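Local coordinates for protein putative rRNA methylase (Clostridium thermocellum ATCC 27405, PDB 3EEY) that binds S-adenosylmethionine and probably acts as a methyltransferase, perhaps on ribosomal RNA, at residues A[135-140]-A[183-188]. Residues are numbered along the deposited sequence; the frame is centred on the assembly and turned at random.
Sequences ITVVIY and VCIEKI
The carbonyl oxygen Ile135 O accepts a nearly straight hydrogen bond from Ile185 N of the neighbouring strand (2.8 Å, 174° at the hydrogen). Cys184 CA adds a weaker CA-H...O contact to Ile135 O at 3.4 Å. Val183 O has the matching pair of partners, a more bent hydrogen bond from Val137 N and a CA-H...O contact from Thr136 CA. Ile135 N to Ile185 O (2.7 Å) and Val183 N to Val137 O (2.9 Å) complete two hydrogen-bonded antiparallel pairs, Ile135 with Ile185 and Val137 with Val183, on either side of the non-hydrogen-bonded pair Thr136 with Cys184. On one face the side chains of Ile135 and Ile185 run side by side, their CB atoms 4.0 Å apart. With CG1 beside its backbone N (chi1 -51°) and the chain extended beyond it, Ile185 brings CD1 against Ile135 CG2 at 4.0 Å and near Val137 CG2. Farther along, Ile139 CD1 reaches across to Val183 CG2 at 3.9 Å. Helix 115-128 covers Ile135 and Val137 on this face. On the other, Thr136 CG2 lies 4.3 Å from Cys184 SG, and both residues pack on helix 8-19; Ile5 of the second subunit also touches Cys184. Strand 181-187, running antiparallel between strands 133-139 and 165-172, completes the 3-2-1-4-5-7-6 order characteristic of the Rossmann-like class I methyltransferase fold.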
ATOM      1  N   ILE A 135      -4.209  10.115  -8.083  1.00 34.74           N
ATOM      2  CA  ILE A 135      -3.895  11.165  -7.125  1.00 28.94           C
ATOM      3  C   ILE A 135      -3.184  10.480  -5.973  1.00 36.94           C
ATOM      4  O   ILE A 135      -3.663   9.463  -5.477  1.00 37.80           O
ATOM      5  CB  ILE A 135      -5.164  11.876  -6.590  1.00 31.53           C
ATOM      6  CG1 ILE A 135      -5.898  12.586  -7.725  1.00 33.96           C
ATOM      7  CG2 ILE A 135      -4.815  12.886  -5.470  1.00 16.18           C
ATOM      8  CD1 ILE A 135      -7.386  12.750  -7.500  1.00 36.58           C
ATOM      9  N   THR A 136      -2.035  11.019  -5.562  1.00 31.80           N
ATOM     10  CA  THR A 136      -1.406  10.589  -4.319  1.00 38.07           C
ATOM     11  C   THR A 136      -1.519  11.695  -3.268  1.00 31.47           C
ATOM     12  O   THR A 136      -1.368  12.868  -3.581  1.00 37.52           O
ATOM     13  CB  THR A 136       0.069  10.184  -4.515  1.00 40.43           C
ATOM     14  OG1 THR A 136       0.820  11.323  -4.940  1.00 32.39           O
ATOM     15  CG2 THR A 136       0.194   9.071  -5.551  1.00 30.14           C
ATOM     16  N   VAL A 137      -1.834  11.308  -2.038  1.00 31.68           N
ATOM     17  CA  VAL A 137      -1.970  12.238  -0.914  1.00 26.22           C
ATOM     18  C   VAL A 137      -1.099  11.732   0.240  1.00 23.54           C
ATOM     19  O   VAL A 137      -1.395  10.703   0.853  1.00 31.14           O
ATOM     20  CB  VAL A 137      -3.452  12.362  -0.444  1.00 30.57           C
ATOM     21  CG1 VAL A 137      -3.626  13.513   0.534  1.00 31.77           C
ATOM     22  CG2 VAL A 137      -4.391  12.534  -1.622  1.00 25.00           C
ATOM     23  N   VAL A 138       0.004  12.427   0.511  1.00 35.79           N
ATOM     24  CA  VAL A 138       0.797  12.135   1.698  1.00 21.37           C
ATOM     25  C   VAL A 138       0.253  13.021   2.825  1.00 32.07           C
ATOM     26  O   VAL A 138       0.289  14.241   2.734  1.00 34.55           O
ATOM     27  CB  VAL A 138       2.319  12.347   1.471  1.00 32.38           C
ATOM     28  CG1 VAL A 138       3.109  11.958   2.710  1.00 20.90           C
ATOM     29  CG2 VAL A 138       2.803  11.520   0.291  1.00 19.61           C
ATOM     30  N   ILE A 139      -0.287  12.398   3.866  1.00 35.74           N
ATOM     31  CA  ILE A 139      -0.914  13.125   4.963  1.00 29.36           C
ATOM     32  C   ILE A 139       0.024  13.153   6.160  1.00 32.39           C
ATOM     33  O   ILE A 139       0.353  12.113   6.728  1.00 41.41           O
ATOM     34  CB  ILE A 139      -2.273  12.493   5.385  1.00 32.64           C
ATOM     35  CG1 ILE A 139      -3.249  12.450   4.204  1.00 28.46           C
ATOM     36  CG2 ILE A 139      -2.882  13.268   6.558  1.00 26.93           C
ATOM     37  CD1 ILE A 139      -4.499  11.604   4.442  1.00 33.99           C
ATOM     38  N   TYR A 140       0.467  14.351   6.528  1.00 41.87           N
ATOM     39  CA  TYR A 140       1.206  14.562   7.767  1.00 40.05           C
ATOM     40  C   TYR A 140       0.266  15.098   8.814  1.00 44.20           C
ATOM     41  O   TYR A 140      -0.640  15.873   8.514  1.00 51.78           O
ATOM     42  CB  TYR A 140       2.326  15.563   7.583  1.00 41.63           C
ATOM     43  CG  TYR A 140       3.398  15.140   6.614  1.00 43.31           C
ATOM     44  CD1 TYR A 140       4.605  14.621   7.070  1.00 46.69           C
ATOM     45  CD2 TYR A 140       3.222  15.285   5.237  1.00 43.11           C
ATOM     46  CE1 TYR A 140       5.608  14.245   6.175  1.00 48.48           C
ATOM     47  CE2 TYR A 140       4.210  14.911   4.345  1.00 43.11           C
ATOM     48  CZ  TYR A 140       5.396  14.389   4.812  1.00 48.47           C
ATOM     49  OH  TYR A 140       6.380  14.016   3.922  1.00 50.87           O
ATOM     50  N   VAL A 183      -2.447   8.054   0.816  1.00 28.35           N
ATOM     51  CA  VAL A 183      -3.695   7.707   0.150  1.00 30.04           C
ATOM     52  C   VAL A 183      -3.480   7.761  -1.366  1.00 29.12           C
ATOM     53  O   VAL A 183      -2.925   8.719  -1.885  1.00 37.07           O
ATOM     54  CB  VAL A 183      -4.878   8.600   0.601  1.00 31.21           C
ATOM     55  CG1 VAL A 183      -6.157   8.165  -0.053  1.00 29.66           C
ATOM     56  CG2 VAL A 183      -5.067   8.525   2.112  1.00 29.55           C
ATOM     57  N   CYS A 184      -3.873   6.697  -2.056  1.00 30.32           N
ATOM     58  CA  CYS A 184      -3.816   6.639  -3.506  1.00 28.20           C
ATOM     59  C   CYS A 184      -5.224   6.575  -4.057  1.00 28.58           C
ATOM     60  O   CYS A 184      -5.982   5.682  -3.707  1.00 32.26           O
ATOM     61  CB  CYS A 184      -3.040   5.411  -3.967  1.00 32.59           C
ATOM     62  SG  CYS A 184      -1.293   5.506  -3.656  1.00 33.69           S
ATOM     63  N   ILE A 185      -5.576   7.546  -4.895  1.00 28.55           N
ATOM     64  CA  ILE A 185      -6.873   7.576  -5.562  1.00 30.34           C
ATOM     65  C   ILE A 185      -6.670   7.340  -7.050  1.00 35.37           C
ATOM     66  O   ILE A 185      -5.951   8.090  -7.695  1.00 41.72           O
ATOM     67  CB  ILE A 185      -7.577   8.940  -5.366  1.00 38.86           C
ATOM     68  CG1 ILE A 185      -7.605   9.331  -3.884  1.00 29.37           C
ATOM     69  CG2 ILE A 185      -8.974   8.919  -5.969  1.00 25.51           C
ATOM     70  CD1 ILE A 185      -7.743  10.803  -3.650  1.00 43.49           C
ATOM     71  N   GLU A 186      -7.294   6.298  -7.590  1.00 34.29           N
ATOM     72  CA  GLU A 186      -7.199   5.994  -9.017  1.00 30.43           C
ATOM     73  C   GLU A 186      -8.576   5.989  -9.645  1.00 37.31           C
ATOM     74  O   GLU A 186      -9.464   5.295  -9.163  1.00 38.88           O
ATOM     75  CB  GLU A 186      -6.555   4.625  -9.253  1.00 30.62           C
ATOM     76  CG  GLU A 186      -6.239   4.377 -10.724  1.00 42.80           C
ATOM     77  CD  GLU A 186      -5.895   2.940 -11.058  1.00 47.73           C
ATOM     78  OE1 GLU A 186      -5.662   2.134 -10.141  1.00 56.37           O
ATOM     79  OE2 GLU A 186      -5.853   2.612 -12.259  1.00 60.98           O
ATOM     80  N   LYS A 187      -8.751   6.750 -10.722  1.00 38.01           N
ATOM     81  CA  LYS A 187     -10.011   6.760 -11.460  1.00 44.12           C
ATOM     82  C   LYS A 187     -10.133   5.497 -12.295  1.00 41.75           C
ATOM     83  O   LYS A 187      -9.231   5.158 -13.045  1.00 36.18           O
ATOM     84  CB  LYS A 187     -10.129   8.009 -12.342  1.00 41.79           C
ATOM     85  CG  LYS A 187     -11.458   8.129 -13.091  1.00 49.28           C
ATOM     86  CD  LYS A 187     -11.564   9.416 -13.901  1.00 47.04           C
ATOM     87  CE  LYS A 187     -12.347  10.467 -13.151  1.00 51.03           C
ATOM     88  NZ  LYS A 187     -12.460  11.784 -13.840  1.00 46.93           N
ATOM     89  N   ILE A 188     -11.250   4.790 -12.144  1.00 42.42           N
ATOM     90  CA  ILE A 188     -11.479   3.565 -12.909  1.00 43.34           C
ATOM     91  C   ILE A 188     -12.669   3.673 -13.865  1.00 51.50           C
ATOM     92  O   ILE A 188     -12.820   2.853 -14.776  1.00 52.35           O
ATOM     93  CB  ILE A 188     -11.596   2.315 -11.996  1.00 44.14           C
ATOM     94  CG1 ILE A 188     -12.755   2.450 -10.998  1.00 34.35           C
ATOM     95  CG2 ILE A 188     -10.272   2.054 -11.291  1.00 40.05           C
ATOM     96  CD1 ILE A 188     -13.015   1.203 -10.179  1.00 37.49           C
TER